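Local atomic coordinates of putative capsular polysaccharide biosynthesis protein (Streptococcus pneumoniae serotype 4, PDB entry 6EWJ), a protein that probably acts as a pyridoxal phosphate-dependent sugar aminotransferase in the biosynthesis of pneumococcal teichoic acid. Residues 18-27 with 269-280. Numbering follows the deposited sequence.
Sequences DITEAEITEV and IMASLGLVQLDR
E23 reaches from the first turn of helix 21-31 into a hole formed by L273, V276, Q277 and R280 of helix 268-299, a knob-into-hole contact in this DegT/DnrJ/EryC1-type aminotransferase; segments 21-27 and 269-280 run roughly antiparallel, at 143°. The chain bends at chi2 (86°), which lays the carboxylate across V276, CD lying 3.4 Å from V276 CG1. Glutamate suits this buried place because both its oxygens are doubly gripped. OE1 closes a capping box with T20, taking bonds from its backbone N and its OG1; OE2 accepts from Q277 NE2 (anti side) and, in a salt bridge, R280 NH1 (syn side), both 2.9 Å away and tilted out of the carboxylate plane toward the same face. That company would favour the charged form. Q277 OE1 bonds T208 N, and the Q277 side chain lies about 8 Å from that of K205, the predicted cofactor lysine. On the inner side, V27 and L273 pack closely, CG2 to CD2 at 3.6 Å, with V27 and I269 also meeting the second subunit. The outer side is more open to solvent: exposed A22 offers one methyl to V276, and partly exposed E26 lays its CB and CG along V276 and S272 while its carboxylate makes a long, weak ion pair with K41. Just before helix 21-31, D18 is gripped end-on by R280, NH1 on the carbonyl O and NH2 on OD1, a second salt bridge completing the D18-R280-E23 network; D18 OD2 bonds T387. T20 CG2 sits over the centre of the guanidinium face, 3.3 Å above its plane.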
loop_
_atom_site.group_PDB
_atom_site.type_symbol
_atom_site.label_atom_id
_atom_site.label_comp_id
_atom_site.label_asym_id
_atom_site.label_seq_id
_atom_site.Cartn_x
_atom_site.Cartn_y
_atom_site.Cartn_z
ATOM N N ASP A 18 -12.108 9.416 16.653
ATOM C CA ASP A 18 -11.928 9.816 18.040
ATOM C C ASP A 18 -10.427 9.952 18.300
ATOM O O ASP A 18 -9.764 8.976 18.643
ATOM C CB ASP A 18 -12.552 8.772 18.982
ATOM C CG ASP A 18 -12.664 9.269 20.436
ATOM O OD1 ASP A 18 -11.843 10.136 20.857
ATOM O OD2 ASP A 18 -13.561 8.766 21.151
ATOM N N ILE A 19 -9.904 11.140 18.039
ATOM C CA ILE A 19 -8.482 11.430 18.179
ATOM C C ILE A 19 -8.347 12.492 19.253
ATOM O O ILE A 19 -9.055 13.498 19.214
ATOM C CB ILE A 19 -7.880 11.964 16.854
ATOM C CG1 ILE A 19 -8.201 11.037 15.659
ATOM C CG2 ILE A 19 -6.389 12.214 16.998
ATOM C CD1 ILE A 19 -7.634 9.626 15.755
ATOM N N THR A 20 -7.421 12.282 20.201
ATOM C CA THR A 20 -7.183 13.222 21.294
ATOM C C THR A 20 -5.776 13.805 21.163
ATOM O O THR A 20 -4.979 13.374 20.316
ATOM C CB THR A 20 -7.310 12.545 22.675
ATOM O OG1 THR A 20 -6.255 11.589 22.845
ATOM C CG2 THR A 20 -8.671 11.874 22.840
ATOM N N GLU A 21 -5.449 14.739 22.045
ATOM C CA GLU A 21 -4.094 15.295 22.066
ATOM C C GLU A 21 -2.962 14.265 22.252
ATOM O O GLU A 21 -1.841 14.521 21.823
ATOM C CB GLU A 21 -3.981 16.431 23.105
ATOM C CG GLU A 21 -4.801 17.681 22.747
ATOM C CD GLU A 21 -4.364 18.378 21.466
ATOM O OE1 GLU A 21 -3.135 18.438 21.182
ATOM O OE2 GLU A 21 -5.259 18.825 20.709
ATOM N N ALA A 22 -3.232 13.145 22.927
ATOM C CA ALA A 22 -2.207 12.112 23.132
ATOM C C ALA A 22 -1.746 11.524 21.792
ATOM O O ALA A 22 -0.572 11.320 21.588
ATOM C CB ALA A 22 -2.697 11.013 24.060
ATOM N N GLU A 23 -2.686 11.253 20.891
ATOM C CA GLU A 23 -2.338 10.802 19.552
ATOM C C GLU A 23 -1.473 11.838 18.861
ATOM O O GLU A 23 -0.480 11.499 18.238
ATOM C CB GLU A 23 -3.578 10.542 18.677
ATOM C CG GLU A 23 -4.286 9.195 18.940
ATOM C CD GLU A 23 -5.316 9.248 20.077
ATOM O OE1 GLU A 23 -5.464 10.313 20.721
ATOM O OE2 GLU A 23 -6.014 8.232 20.283
ATOM N N ILE A 24 -1.891 13.088 18.948
ATOM C CA ILE A 24 -1.204 14.150 18.233
ATOM C C ILE A 24 0.242 14.284 18.732
ATOM O O ILE A 24 1.164 14.331 17.916
ATOM C CB ILE A 24 -1.967 15.470 18.320
ATOM C CG1 ILE A 24 -3.373 15.304 17.681
ATOM C CG2 ILE A 24 -1.182 16.577 17.627
ATOM C CD1 ILE A 24 -4.331 16.442 17.984
ATOM N N THR A 25 0.431 14.235 20.055
ATOM C CA THR A 25 1.776 14.324 20.633
ATOM C C THR A 25 2.664 13.167 20.222
ATOM O O THR A 25 3.829 13.371 19.923
ATOM C CB THR A 25 1.711 14.434 22.150
ATOM N N GLU A 26 2.108 11.949 20.191
ATOM C CA GLU A 26 2.867 10.751 19.810
ATOM C C GLU A 26 3.308 10.844 18.338
ATOM O O GLU A 26 4.451 10.512 18.007
ATOM C CB GLU A 26 2.056 9.482 20.047
ATOM C CG GLU A 26 2.871 8.203 19.984
ATOM C CD GLU A 26 3.887 8.112 21.087
ATOM O OE1 GLU A 26 3.546 8.467 22.219
ATOM O OE2 GLU A 26 5.040 7.714 20.831
ATOM N N VAL A 27 2.409 11.310 17.478
ATOM C CA VAL A 27 2.725 11.499 16.051
ATOM C C VAL A 27 3.773 12.581 15.890
ATOM O O VAL A 27 4.732 12.381 15.160
ATOM C CB VAL A 27 1.446 11.796 15.221
ATOM C CG1 VAL A 27 1.792 12.399 13.869
ATOM C CG2 VAL A 27 0.641 10.521 15.024
ATOM N N ILE A 269 4.379 6.928 11.763
ATOM C CA ILE A 269 3.351 7.947 11.882
ATOM C C ILE A 269 2.038 7.266 12.276
ATOM O O ILE A 269 1.435 7.578 13.335
ATOM C CB ILE A 269 3.195 8.769 10.604
ATOM C CG1 ILE A 269 4.436 9.635 10.406
ATOM C CG2 ILE A 269 1.961 9.667 10.680
ATOM C CD1 ILE A 269 4.555 10.262 9.036
ATOM N N MET A 270 1.661 6.266 11.482
ATOM C CA MET A 270 0.455 5.442 11.762
ATOM C C MET A 270 0.635 4.628 13.045
ATOM O O MET A 270 -0.324 4.516 13.860
ATOM C CB MET A 270 0.189 4.485 10.621
ATOM C CG MET A 270 -0.663 5.078 9.479
ATOM S SD MET A 270 -0.138 6.696 8.984
ATOM C CE MET A 270 1.363 6.347 8.219
ATOM N N ALA A 271 1.834 4.029 13.245
ATOM C CA ALA A 271 2.034 3.203 14.465
ATOM C C ALA A 271 1.867 4.052 15.745
ATOM O O ALA A 271 1.380 3.564 16.786
ATOM C CB ALA A 271 3.371 2.479 14.466
ATOM N N SER A 272 2.241 5.336 15.645
ATOM C CA SER A 272 2.115 6.297 16.765
ATOM C C SER A 272 0.642 6.400 17.192
ATOM O O SER A 272 0.326 6.312 18.375
ATOM C CB SER A 272 2.695 7.659 16.394
ATOM O OG SER A 272 4.117 7.660 16.457
ATOM N N LEU A 273 -0.241 6.576 16.215
ATOM C CA LEU A 273 -1.660 6.598 16.469
ATOM C C LEU A 273 -2.102 5.317 17.131
ATOM O O LEU A 273 -2.837 5.355 18.121
ATOM C CB LEU A 273 -2.430 6.835 15.164
ATOM C CG LEU A 273 -2.237 8.175 14.434
ATOM C CD1 LEU A 273 -3.013 8.104 13.090
ATOM C CD2 LEU A 273 -2.706 9.322 15.260
ATOM N N GLY A 274 -1.614 4.200 16.615
ATOM C CA GLY A 274 -1.943 2.889 17.120
ATOM C C GLY A 274 -1.551 2.654 18.545
ATOM O O GLY A 274 -2.322 2.099 19.306
ATOM N N LEU A 275 -0.375 3.113 18.948
ATOM C CA LEU A 275 0.102 2.881 20.318
ATOM C C LEU A 275 -0.817 3.537 21.351
ATOM O O LEU A 275 -1.098 2.959 22.418
ATOM C CB LEU A 275 1.525 3.398 20.490
ATOM C CG LEU A 275 2.628 2.650 19.752
ATOM C CD1 LEU A 275 3.943 3.431 19.795
ATOM C CD2 LEU A 275 2.845 1.251 20.302
ATOM N N VAL A 276 -1.205 4.775 21.050
ATOM C CA VAL A 276 -2.065 5.566 21.919
ATOM C C VAL A 276 -3.497 4.992 21.913
ATOM O O VAL A 276 -4.105 4.839 22.973
ATOM C CB VAL A 276 -2.055 7.065 21.517
ATOM C CG1 VAL A 276 -3.112 7.852 22.293
ATOM C CG2 VAL A 276 -0.691 7.650 21.818
ATOM N N GLN A 277 -3.998 4.666 20.714
ATOM C CA GLN A 277 -5.298 4.017 20.566
ATOM C C GLN A 277 -5.369 2.733 21.412
ATOM O O GLN A 277 -6.398 2.449 22.084
ATOM C CB GLN A 277 -5.591 3.709 19.103
ATOM C CG GLN A 277 -5.878 4.947 18.260
ATOM C CD GLN A 277 -7.349 5.324 18.198
ATOM O OE1 GLN A 277 -8.166 4.551 17.705
ATOM N NE2 GLN A 277 -7.688 6.498 18.673
ATOM N N LEU A 278 -4.268 1.978 21.405
ATOM C CA LEU A 278 -4.201 0.737 22.136
ATOM C C LEU A 278 -4.252 0.989 23.665
ATOM O O LEU A 278 -4.962 0.290 24.347
ATOM C CB LEU A 278 -3.010 -0.125 21.707
ATOM C CG LEU A 278 -3.080 -1.561 22.262
ATOM C CD1 LEU A 278 -4.283 -2.345 21.753
ATOM C CD2 LEU A 278 -1.782 -2.278 21.911
ATOM N N ASP A 279 -3.593 2.036 24.161
ATOM C CA ASP A 279 -3.728 2.452 25.595
ATOM C C ASP A 279 -5.175 2.824 25.914
ATOM O O ASP A 279 -5.749 2.421 26.922
ATOM C CB ASP A 279 -2.890 3.689 25.886
ATOM C CG ASP A 279 -1.410 3.430 25.819
ATOM O OD1 ASP A 279 -0.980 2.269 25.748
ATOM O OD2 ASP A 279 -0.668 4.409 25.818
ATOM N N ARG A 280 -5.759 3.588 24.989
ATOM C CA ARG A 280 -7.149 4.034 25.107
ATOM C C ARG A 280 -8.199 2.950 24.913
ATOM O O ARG A 280 -9.338 3.161 25.301
ATOM C CB ARG A 280 -7.415 5.175 24.097
ATOM C CG ARG A 280 -6.651 6.440 24.451
ATOM C CD ARG A 280 -6.921 7.514 23.436
ATOM N NE ARG A 280 -8.286 7.967 23.601
ATOM C CZ ARG A 280 -9.069 8.441 22.644
ATOM N NH1 ARG A 280 -8.666 8.535 21.374
ATOM N NH2 ARG A 280 -10.305 8.817 22.971
#